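Local coordinates for flavodoxin (Bacteroides uniformis, PDB 4J8P), which binds flavin mononucleotide in a flavodoxin-like fold and probably serves as a redox protein, though its partners and physiological role are not established, at residues W91-R96 / I123-K128; T100-G105 / T132-I137; Q38-Y43 / R67-S72. All coordinates share one frame; numbering follows the deposited sequence. Where two conformers were deposited one is given.

Contact 1 of 3, residues W91-R96 / I123-K128; sequences WNLAPR and ISNAEK. With FMN (flavin mononucleotide), chain B.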
loop_
_atom_site.group_PDB
_atom_site.type_symbol
_atom_site.label_atom_id
_atom_site.label_comp_id
_atom_site.label_asym_id
_atom_site.label_seq_id
_atom_site.Cartn_x
_atom_site.Cartn_y
_atom_site.Cartn_z
ATOM N N TRP A 91 -5.212 4.623 -11.370
ATOM C CA TRP A 91 -4.851 5.784 -12.178
ATOM C C TRP A 91 -3.378 6.218 -11.953
ATOM O O TRP A 91 -3.078 7.412 -11.746
ATOM C CB TRP A 91 -5.827 6.966 -11.988
ATOM C CG TRP A 91 -7.234 6.618 -12.389
ATOM C CD1 TRP A 91 -8.290 6.382 -11.551
ATOM C CD2 TRP A 91 -7.699 6.319 -13.718
ATOM N NE1 TRP A 91 -9.419 6.067 -12.286
ATOM C CE2 TRP A 91 -9.078 5.994 -13.615
ATOM C CE3 TRP A 91 -7.089 6.327 -14.991
ATOM C CZ2 TRP A 91 -9.856 5.692 -14.738
ATOM C CZ3 TRP A 91 -7.872 6.031 -16.103
ATOM C CH2 TRP A 91 -9.224 5.687 -15.959
ATOM N N ASN A 92 -2.458 5.214 -12.012
ATOM C CA ASN A 92 -1.014 5.473 -11.944
ATOM C C ASN A 92 -0.575 6.008 -10.573
ATOM O O ASN A 92 0.545 6.545 -10.448
ATOM C CB ASN A 92 -0.606 6.467 -13.048
ATOM C CG ASN A 92 0.843 6.396 -13.431
ATOM O OD1 ASN A 92 1.535 5.399 -13.214
ATOM N ND2 ASN A 92 1.353 7.469 -14.003
ATOM N N LEU A 93 -1.411 5.824 -9.531
ATOM C CA LEU A 93 -1.116 6.340 -8.206
ATOM C C LEU A 93 -1.459 5.309 -7.149
ATOM O O LEU A 93 -2.204 4.367 -7.394
ATOM C CB LEU A 93 -1.963 7.605 -7.942
ATOM C CG LEU A 93 -1.573 8.854 -8.754
ATOM C CD1 LEU A 93 -2.724 9.870 -8.772
ATOM C CD2 LEU A 93 -0.322 9.491 -8.183
ATOM N N ALA A 94 -1.008 5.572 -5.918
ATOM C CA ALA A 94 -1.494 4.811 -4.808
ATOM C C ALA A 94 -2.924 5.284 -4.512
ATOM O O ALA A 94 -3.187 6.504 -4.539
ATOM C CB ALA A 94 -0.608 5.063 -3.583
ATOM N N PRO A 95 -3.830 4.366 -4.202
ATOM C CA PRO A 95 -5.165 4.811 -3.724
ATOM C C PRO A 95 -5.007 5.780 -2.545
ATOM O O PRO A 95 -4.071 5.658 -1.736
ATOM C CB PRO A 95 -5.842 3.504 -3.304
ATOM C CG PRO A 95 -5.158 2.438 -4.195
ATOM C CD PRO A 95 -3.691 2.894 -4.127
ATOM N N ARG A 96 -5.924 6.752 -2.426
ATOM C CA ARG A 96 -5.778 7.789 -1.379
ATOM C C ARG A 96 -5.783 7.248 0.058
ATOM O O ARG A 96 -5.244 7.922 0.945
ATOM C CB ARG A 96 -6.873 8.856 -1.507
ATOM C CG ARG A 96 -6.950 9.464 -2.926
ATOM C CD ARG A 96 -5.613 10.046 -3.405
ATOM N NE ARG A 96 -5.802 10.792 -4.659
ATOM C CZ ARG A 96 -4.811 11.283 -5.406
ATOM N NH1 ARG A 96 -3.534 11.066 -5.065
ATOM N NH2 ARG A 96 -5.084 12.017 -6.481
ATOM N N ILE A 123 4.972 0.696 -11.209
ATOM C CA ILE A 123 4.806 1.350 -9.915
ATOM C C ILE A 123 5.525 2.711 -9.877
ATOM O O ILE A 123 5.403 3.427 -8.881
ATOM C CB ILE A 123 5.363 0.409 -8.796
ATOM C CG1 ILE A 123 4.802 0.798 -7.417
ATOM C CG2 ILE A 123 6.932 0.407 -8.746
ATOM C CD1 ILE A 123 5.307 -0.143 -6.281
ATOM N N SER A 124 6.310 3.057 -10.924
ATOM C CA SER A 124 7.176 4.222 -10.889
ATOM C C SER A 124 6.489 5.500 -10.458
ATOM O O SER A 124 6.983 6.155 -9.535
ATOM C CB SER A 124 7.834 4.433 -12.242
ATOM O OG SER A 124 8.568 3.256 -12.512
ATOM N N ASN A 125 5.374 5.887 -11.107
ATOM C CA ASN A 125 4.753 7.148 -10.723
ATOM C C ASN A 125 4.185 7.110 -9.304
ATOM O O ASN A 125 4.332 8.083 -8.537
ATOM C CB ASN A 125 3.678 7.521 -11.717
ATOM C CG ASN A 125 3.144 8.905 -11.496
ATOM O OD1 ASN A 125 3.834 9.890 -11.773
ATOM N ND2 ASN A 125 1.916 8.987 -10.972
ATOM N N ALA A 126 3.501 6.018 -8.965
ATOM C CA ALA A 126 2.888 5.905 -7.638
ATOM C C ALA A 126 3.947 6.026 -6.551
ATOM O O ALA A 126 3.811 6.782 -5.585
ATOM C CB ALA A 126 2.183 4.568 -7.525
ATOM N N GLU A 127 5.050 5.299 -6.753
ATOM C CA GLU A 127 6.157 5.359 -5.815
ATOM C C GLU A 127 6.769 6.782 -5.761
ATOM O O GLU A 127 7.082 7.295 -4.675
ATOM C CB GLU A 127 7.202 4.347 -6.318
ATOM C CG GLU A 127 8.533 4.458 -5.639
ATOM C CD GLU A 127 9.480 3.361 -6.082
ATOM O OE1 GLU A 127 9.703 3.174 -7.303
ATOM O OE2 GLU A 127 10.077 2.745 -5.179
ATOM N N LYS A 128 7.028 7.401 -6.932
ATOM C CA LYS A 128 7.635 8.737 -6.916
ATOM C C LYS A 128 6.737 9.754 -6.194
ATOM O O LYS A 128 7.235 10.595 -5.446
ATOM C CB LYS A 128 7.899 9.188 -8.352
ATOM C CG LYS A 128 8.837 10.417 -8.428
ATOM C CD LYS A 128 10.257 10.190 -7.794
ATOM C CE LYS A 128 10.985 8.956 -8.288
ATOM N NZ LYS A 128 12.224 8.674 -7.469
HETATM N N1 FMN B . -4.308 -0.829 -13.387
HETATM C C2 FMN B . -3.295 -0.248 -14.107
HETATM O O2 FMN B . -2.494 -0.914 -14.769
HETATM N N3 FMN B . -3.203 1.148 -14.173
HETATM C C4 FMN B . -4.085 2.045 -13.594
HETATM O O4 FMN B . -3.863 3.256 -13.665
HETATM C C4A FMN B . -5.211 1.417 -12.904
HETATM N N5 FMN B . -6.170 2.192 -12.441
HETATM C C5A FMN B . -7.235 1.589 -11.782
HETATM C C6 FMN B . -8.228 2.409 -11.229
HETATM C C7 FMN B . -9.267 1.878 -10.472
HETATM C C7M FMN B . -10.228 2.812 -9.786
HETATM C C8 FMN B . -9.342 0.483 -10.287
HETATM C C8M FMN B . -10.411 -0.138 -9.425
HETATM C C9 FMN B . -8.374 -0.334 -10.859
HETATM C C9A FMN B . -7.312 0.194 -11.596
HETATM N N10 FMN B . -6.271 -0.615 -12.147
HETATM C C10 FMN B . -5.222 -0.043 -12.817
HETATM C "C1'" FMN B . -6.331 -2.083 -11.953
HETATM C "C2'" FMN B . -5.775 -2.527 -10.599
HETATM O "O2'" FMN B . -4.545 -1.881 -10.273
HETATM C "C3'" FMN B . -5.546 -4.037 -10.519
HETATM O "O3'" FMN B . -6.697 -4.730 -11.019
HETATM C "C4'" FMN B . -5.189 -4.488 -9.099
HETATM O "O4'" FMN B . -4.484 -5.725 -9.190
HETATM C "C5'" FMN B . -6.435 -4.661 -8.247
HETATM O "O5'" FMN B . -5.959 -4.997 -6.940
HETATM P P FMN B . -6.864 -5.362 -5.716
HETATM O O1P FMN B . -7.798 -4.285 -5.313
HETATM O O2P FMN B . -5.862 -5.712 -4.644
HETATM O O3P FMN B . -7.614 -6.646 -6.091
HETATM O O HOH W 1 4.229 4.683 -13.456
HETATM O O HOH W 2 2.430 4.130 -10.860
HETATM O O HOH W 3 1.070 7.542 -5.371
#
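Asn-125 reaches across from helix 124-133 and lays its side-chain amide against Asn-92. Its ND2 donates to the backbone O of Asn-92 at 2.8 Å. The N-H points almost straight at the oxygen (176°), and that oxygen lies in the plane of the Asn-125 amide, while the donor itself stands above the carbonyl plane of Asn-92. With chi1 at -171°, CG of Asn-125 is swung opposite its own backbone N, which carries the amide out over the loop. In one of two modelled conformers of Asn-92, the asparagine side chains cross at about a right angle with their amide planes only 23° apart, and ND2 of Asn-92 rests 3.3 Å from CB of Asn-125. There OD1 of Asn-92 lies 2.8 Å from each of two waters that may donate to it, one accepting from the backbone N of Asn-125, the other from that of Ala-126.

This is the flavin site of a flavodoxin-like fold: the loop leaving strand 80-88 borders the isoalloxazine. The backbone N of Trp-91 donates to FMN N5 at 2.8 Å and that of Asn-92 to FMN O4 at 2.9 Å, while the Trp-91 indole has FMN C6 over one face, offset toward the rim.

Ala-126 takes the place next to Leu-93 and Ala-94, its CB 3.7 Å from the backbone N of Ala-94, and it also touches Phe-87 and Ile-89. CD2 of Leu-93 closes up beside ND2 of Asn-125 at 3.6 Å. A third water accepts from Ala-94 N and donates to Ala-126 O.

Contact 2 of 3, residues T100-G105 / T132-I137; sequences TFIESG and TNYPGI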
loop_
_atom_site.group_PDB
_atom_site.type_symbol
_atom_site.label_atom_id
_atom_site.label_comp_id
_atom_site.label_asym_id
_atom_site.label_seq_id
_atom_site.Cartn_x
_atom_site.Cartn_y
_atom_site.Cartn_z
ATOM N N THR A 100 -3.951 8.307 3.745
ATOM C CA THR A 100 -4.532 8.369 5.092
ATOM C C THR A 100 -3.705 7.536 6.067
ATOM O O THR A 100 -3.414 7.997 7.172
ATOM C CB THR A 100 -5.974 7.846 5.071
ATOM O OG1 THR A 100 -6.687 8.522 4.044
ATOM C CG2 THR A 100 -6.688 8.090 6.432
ATOM N N PHE A 101 -3.325 6.317 5.645
ATOM C CA PHE A 101 -2.551 5.413 6.479
ATOM C C PHE A 101 -1.211 6.058 6.894
ATOM O O PHE A 101 -0.894 6.092 8.084
ATOM C CB PHE A 101 -2.340 4.096 5.719
ATOM C CG PHE A 101 -1.451 3.113 6.412
ATOM C CD1 PHE A 101 -1.881 2.446 7.563
ATOM C CD2 PHE A 101 -0.160 2.883 5.957
ATOM C CE1 PHE A 101 -1.035 1.539 8.225
ATOM C CE2 PHE A 101 0.673 1.955 6.606
ATOM C CZ PHE A 101 0.229 1.289 7.723
ATOM N N ILE A 102 -0.433 6.552 5.927
ATOM C CA ILE A 102 0.886 7.149 6.229
ATOM C C ILE A 102 0.719 8.361 7.164
ATOM O O ILE A 102 1.544 8.595 8.040
ATOM C CB ILE A 102 1.610 7.519 4.908
ATOM C CG1 ILE A 102 1.949 6.225 4.151
ATOM C CG2 ILE A 102 2.858 8.406 5.142
ATOM C CD1 ILE A 102 2.408 6.475 2.657
ATOM N N GLU A 103 -0.360 9.118 6.959
ATOM C CA GLU A 103 -0.615 10.320 7.758
ATOM C C GLU A 103 -1.253 9.988 9.105
ATOM O O GLU A 103 -1.544 10.914 9.864
ATOM C CB GLU A 103 -1.480 11.297 6.966
ATOM C CG GLU A 103 -0.687 11.860 5.793
ATOM C CD GLU A 103 -1.483 12.679 4.799
ATOM O OE1 GLU A 103 -2.630 13.065 5.124
ATOM O OE2 GLU A 103 -0.950 12.950 3.696
ATOM N N SER A 104 -1.460 8.695 9.419
ATOM C CA SER A 104 -2.104 8.321 10.693
ATOM C C SER A 104 -1.156 7.626 11.688
ATOM O O SER A 104 -1.598 7.188 12.760
ATOM C CB SER A 104 -3.311 7.437 10.417
ATOM O OG SER A 104 -4.272 8.189 9.673
ATOM N N GLY A 105 0.126 7.552 11.345
ATOM C CA GLY A 105 1.130 6.940 12.209
ATOM C C GLY A 105 2.467 7.643 12.093
ATOM O O GLY A 105 2.641 8.511 11.224
ATOM N N THR A 132 7.858 11.925 -2.912
ATOM C CA THR A 132 7.845 13.398 -3.001
ATOM C C THR A 132 6.922 13.988 -1.904
ATOM O O THR A 132 7.232 15.038 -1.324
ATOM C CB THR A 132 7.418 13.818 -4.437
ATOM O OG1 THR A 132 8.303 13.211 -5.390
ATOM C CG2 THR A 132 7.441 15.364 -4.646
ATOM N N ASN A 133 5.808 13.318 -1.613
ATOM C CA ASN A 133 4.879 13.848 -0.614
ATOM C C ASN A 133 5.353 13.602 0.805
ATOM O O ASN A 133 4.977 14.368 1.712
ATOM C CB ASN A 133 3.503 13.241 -0.802
ATOM C CG ASN A 133 2.457 14.163 -0.232
ATOM O OD1 ASN A 133 2.373 15.337 -0.603
ATOM N ND2 ASN A 133 1.731 13.699 0.765
ATOM N N TYR A 134 6.199 12.548 1.007
ATOM C CA TYR A 134 6.676 12.174 2.355
ATOM C C TYR A 134 8.196 12.085 2.354
ATOM O O TYR A 134 8.763 10.989 2.494
ATOM C CB TYR A 134 6.045 10.847 2.799
ATOM C CG TYR A 134 4.536 10.891 2.730
ATOM C CD1 TYR A 134 3.806 11.712 3.585
ATOM C CD2 TYR A 134 3.844 10.152 1.781
ATOM C CE1 TYR A 134 2.421 11.786 3.500
ATOM C CE2 TYR A 134 2.452 10.218 1.686
ATOM C CZ TYR A 134 1.745 11.029 2.559
ATOM O OH TYR A 134 0.376 11.119 2.460
ATOM N N PRO A 135 8.880 13.240 2.218
ATOM C CA PRO A 135 10.344 13.205 2.074
ATOM C C PRO A 135 11.106 12.883 3.362
ATOM O O PRO A 135 12.326 12.709 3.299
ATOM C CB PRO A 135 10.681 14.618 1.563
ATOM C CG PRO A 135 9.586 15.481 2.084
ATOM C CD PRO A 135 8.351 14.618 2.068
ATOM N N GLY A 136 10.401 12.810 4.487
ATOM C CA GLY A 136 10.982 12.478 5.780
ATOM C C GLY A 136 11.095 10.982 6.007
ATOM O O GLY A 136 11.718 10.553 6.979
ATOM N N ILE A 137 10.470 10.174 5.137
ATOM C CA ILE A 137 10.496 8.723 5.315
ATOM C C ILE A 137 11.692 8.121 4.567
ATOM O O ILE A 137 12.060 8.606 3.497
ATOM C CB ILE A 137 9.154 8.160 4.805
ATOM C CG1 ILE A 137 8.070 8.478 5.865
ATOM C CG2 ILE A 137 9.213 6.667 4.490
ATOM C CD1 ILE A 137 6.640 8.077 5.409
HETATM O O HOH W 4 0.752 14.992 2.986
#
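Asn-133, in the last turn of helix 124-133, faces Glu-103 through a water: its ND2 donates to the water at 2.8 Å, and the water in turn donates a hydrogen bond to OE2 of Glu-103. The same ND2 sits over one face of the Tyr-134 ring, toward its rim, so this amide also lies against the neighbouring phenol.

Tyr-134 follows, the first residue to leave helical geometry, and it contributes the largest single share of the buried surface. CG of its side chain is opposite the carbonyl carbon (chi1 -55°), and the ring extends toward the end of helix 96-102. On the face away from the Asn-133 amide, CG2 of Ile-102 stands almost exactly over the ring centre, 3.6 Å from the centroid and 4° off the normal, a CH-pi contact. On that same side, CD1 of Ile-102 comes beside the rim of the Tyr-134 ring at CE2, 3.9 Å away. At the ring edge the hydroxyl OH donates to OE2 of Glu-103 at 2.6 Å, approaching from above the carboxylate plane; carboxylate and ring are 66° apart.

After the type I turn from Tyr-134 to Ile-137, the chain brings Ile-137 back to the same isoleucine: its CD1 packs on Ile-102 CG2 at 3.8 Å, so that one methyl serves both ring and aliphatic tip. Here the ends of two helices of the flavodoxin alpha/beta sandwich meet, near the surface, with Ile-102 backed by Ile-85 of strand 80-88.

Asn-99 also hydrogen-bonds to Tyr-134 OH. With one carboxylate oxygen accepting hydrogen bonds from phenol and water and the other facing the guanidinium of Arg-67, Glu-103 is probably held in its charged form.

Contact 3 of 3, residues Q38-Y43 / R67-S72; sequences QPAKKY and RPALYS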
loop_
_atom_site.group_PDB
_atom_site.type_symbol
_atom_site.label_atom_id
_atom_site.label_comp_id
_atom_site.label_asym_id
_atom_site.label_seq_id
_atom_site.Cartn_x
_atom_site.Cartn_y
_atom_site.Cartn_z
ATOM N N GLN A 38 -7.585 -0.856 6.415
ATOM C CA GLN A 38 -9.037 -0.986 6.333
ATOM C C GLN A 38 -9.759 0.347 6.127
ATOM O O GLN A 38 -9.705 1.190 7.018
ATOM C CB GLN A 38 -9.544 -1.580 7.664
ATOM C CG GLN A 38 -8.905 -2.904 8.093
ATOM C CD GLN A 38 -9.537 -4.101 7.425
ATOM O OE1 GLN A 38 -10.595 -4.033 6.791
ATOM N NE2 GLN A 38 -8.926 -5.246 7.620
ATOM N N PRO A 39 -10.525 0.501 5.044
ATOM C CA PRO A 39 -11.365 1.697 4.910
ATOM C C PRO A 39 -12.559 1.662 5.880
ATOM O O PRO A 39 -13.117 0.578 6.126
ATOM C CB PRO A 39 -11.914 1.605 3.464
ATOM C CG PRO A 39 -11.415 0.324 2.913
ATOM C CD PRO A 39 -10.732 -0.466 3.950
ATOM N N ALA A 40 -13.019 2.834 6.349
ATOM C CA ALA A 40 -14.252 2.922 7.158
ATOM C C ALA A 40 -15.431 2.440 6.301
ATOM O O ALA A 40 -16.339 1.775 6.800
ATOM C CB ALA A 40 -14.479 4.339 7.629
ATOM N N LYS A 41 -15.412 2.791 4.999
ATOM C CA LYS A 41 -16.411 2.312 4.040
ATOM C C LYS A 41 -15.729 1.492 2.968
ATOM O O LYS A 41 -14.925 2.035 2.200
ATOM C CB LYS A 41 -17.182 3.461 3.408
ATOM C CG LYS A 41 -18.306 2.937 2.546
ATOM C CD LYS A 41 -18.722 3.917 1.553
ATOM C CE LYS A 41 -19.777 3.276 0.689
ATOM N NZ LYS A 41 -19.747 3.825 -0.668
ATOM N N LYS A 42 -16.021 0.186 2.907
ATOM C CA LYS A 42 -15.404 -0.703 1.924
ATOM C C LYS A 42 -15.786 -0.267 0.519
ATOM O O LYS A 42 -16.864 0.305 0.324
ATOM C CB LYS A 42 -15.814 -2.175 2.156
ATOM C CG LYS A 42 -15.152 -2.801 3.383
ATOM N N TYR A 43 -14.872 -0.477 -0.441
ATOM C CA TYR A 43 -15.157 -0.081 -1.821
ATOM C C TYR A 43 -16.097 -1.087 -2.489
ATOM O O TYR A 43 -15.748 -2.257 -2.653
ATOM C CB TYR A 43 -13.854 0.058 -2.624
ATOM C CG TYR A 43 -13.074 1.280 -2.204
ATOM C CD1 TYR A 43 -12.302 1.274 -1.042
ATOM C CD2 TYR A 43 -13.174 2.475 -2.918
ATOM C CE1 TYR A 43 -11.623 2.418 -0.618
ATOM C CE2 TYR A 43 -12.495 3.621 -2.508
ATOM C CZ TYR A 43 -11.757 3.598 -1.330
ATOM O OH TYR A 43 -11.099 4.731 -0.922
ATOM N N ARG A 67 -8.692 12.043 1.614
ATOM C CA ARG A 67 -8.160 11.117 2.614
ATOM C C ARG A 67 -9.290 10.207 3.153
ATOM O O ARG A 67 -9.920 10.508 4.194
ATOM C CB ARG A 67 -7.481 11.851 3.778
ATOM C CG ARG A 67 -6.278 12.716 3.378
ATOM C CD ARG A 67 -5.104 11.821 2.946
ATOM N NE ARG A 67 -3.914 12.618 2.648
ATOM C CZ ARG A 67 -3.595 13.097 1.443
ATOM N NH1 ARG A 67 -4.379 12.857 0.389
ATOM N NH2 ARG A 67 -2.499 13.833 1.286
ATOM N N PRO A 68 -9.592 9.091 2.454
ATOM C CA PRO A 68 -10.647 8.178 2.939
ATOM C C PRO A 68 -10.357 7.747 4.363
ATOM O O PRO A 68 -9.224 7.373 4.690
ATOM C CB PRO A 68 -10.545 6.979 1.975
ATOM C CG PRO A 68 -10.021 7.608 0.699
ATOM C CD PRO A 68 -8.995 8.601 1.187
ATOM N N ALA A 69 -11.384 7.815 5.226
ATOM C CA ALA A 69 -11.165 7.466 6.627
ATOM C C ALA A 69 -10.851 5.978 6.802
ATOM O O ALA A 69 -11.332 5.133 6.028
ATOM C CB ALA A 69 -12.385 7.839 7.449
ATOM N N LEU A 70 -10.059 5.666 7.849
ATOM C CA LEU A 70 -9.748 4.277 8.192
ATOM C C LEU A 70 -10.836 3.700 9.110
ATOM O O LEU A 70 -11.437 4.440 9.916
ATOM C CB LEU A 70 -8.402 4.182 8.922
ATOM C CG LEU A 70 -7.198 4.745 8.185
ATOM C CD1 LEU A 70 -5.941 4.657 9.065
ATOM C CD2 LEU A 70 -6.990 4.031 6.876
ATOM N N TYR A 71 -11.016 2.365 9.112
ATOM C CA TYR A 71 -12.028 1.701 9.936
ATOM C C TYR A 71 -11.740 1.859 11.434
ATOM O O TYR A 71 -12.677 2.028 12.223
ATOM C CB TYR A 71 -12.115 0.220 9.547
ATOM C CG TYR A 71 -13.254 -0.569 10.144
ATOM C CD1 TYR A 71 -14.567 -0.369 9.724
ATOM C CD2 TYR A 71 -13.024 -1.545 11.115
ATOM C CE1 TYR A 71 -15.620 -1.109 10.260
ATOM C CE2 TYR A 71 -14.074 -2.283 11.664
ATOM C CZ TYR A 71 -15.370 -2.063 11.232
ATOM O OH TYR A 71 -16.419 -2.792 11.736
ATOM N N SER A 72 -10.442 1.825 11.806
ATOM C CA SER A 72 -10.019 1.959 13.200
ATOM C C SER A 72 -8.779 2.809 13.304
ATOM O O SER A 72 -8.019 2.927 12.329
ATOM C CB SER A 72 -9.747 0.582 13.810
ATOM O OG SER A 72 -10.909 -0.236 13.830
HETATM O O HOH W 5 -13.570 5.315 4.249
#
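Gln-38 and Tyr-71 join the two loops through their backbones: the N of Tyr-71 donates to the O of Gln-38 at 2.7 Å. Two residues further along, past Pro-39, the N of Ala-40 donates to the O of Ala-69 at 2.9 Å (N-H...O 169°). Together they make a single beta bridge, Pro-39 with Leu-70. Leu-70 CA makes a CA-H...O contact to Gln-38 O at 3.3 Å, and a water donates to Ala-69 O while accepting from the backbone N of Lys-41.

Beside the bridge, CB of Gln-38 meets CB of Tyr-71 at 3.7 Å. With CG of Tyr-71 opposite its own backbone N (chi1 -171°), the ring runs past the O of Pro-39 and has the O of Ala-40 at its edge. Tyr-43 crosses Pro-68 at about a right angle and sets its OH 3.5 Å from CG of Pro-68; that hydroxyl is hydrogen-bonded to Glu-60 of helix 56-62.

The bridge thus ties the loop after strand 33-36, an outermost strand of the parallel sheet, to the loop leading from helix 56-62 into strand 80-88. Helix 96-102 lies alongside, with Ile-97 on Pro-39 and Arg-96 on Pro-68.

How the contacts relate
Contact 1 is the one at the flavin, since Trp-91 and Asn-92 belong to the FMN pocket. Contact 2 continues the same two chain regions: its segments follow those of contact 1 in sequence, both draw on helix 124-133, and the centres are about 14 Å apart. Contact 3 lies about 17 Å from contact 2 and about 19 Å from contact 1, centre to centre, yet it touches both. The Arg-67 NE to Glu-103 OE1 salt bridge spans 2.8 Å into contact 2, and Thr-100 OG1 probably hydrogen-bonds to Pro-68 O. Toward contact 1, Pro-68 CD packs on Arg-96 CB at 3.4 Å. Helix 96-102 and Glu-103 just after it thus face contact 3.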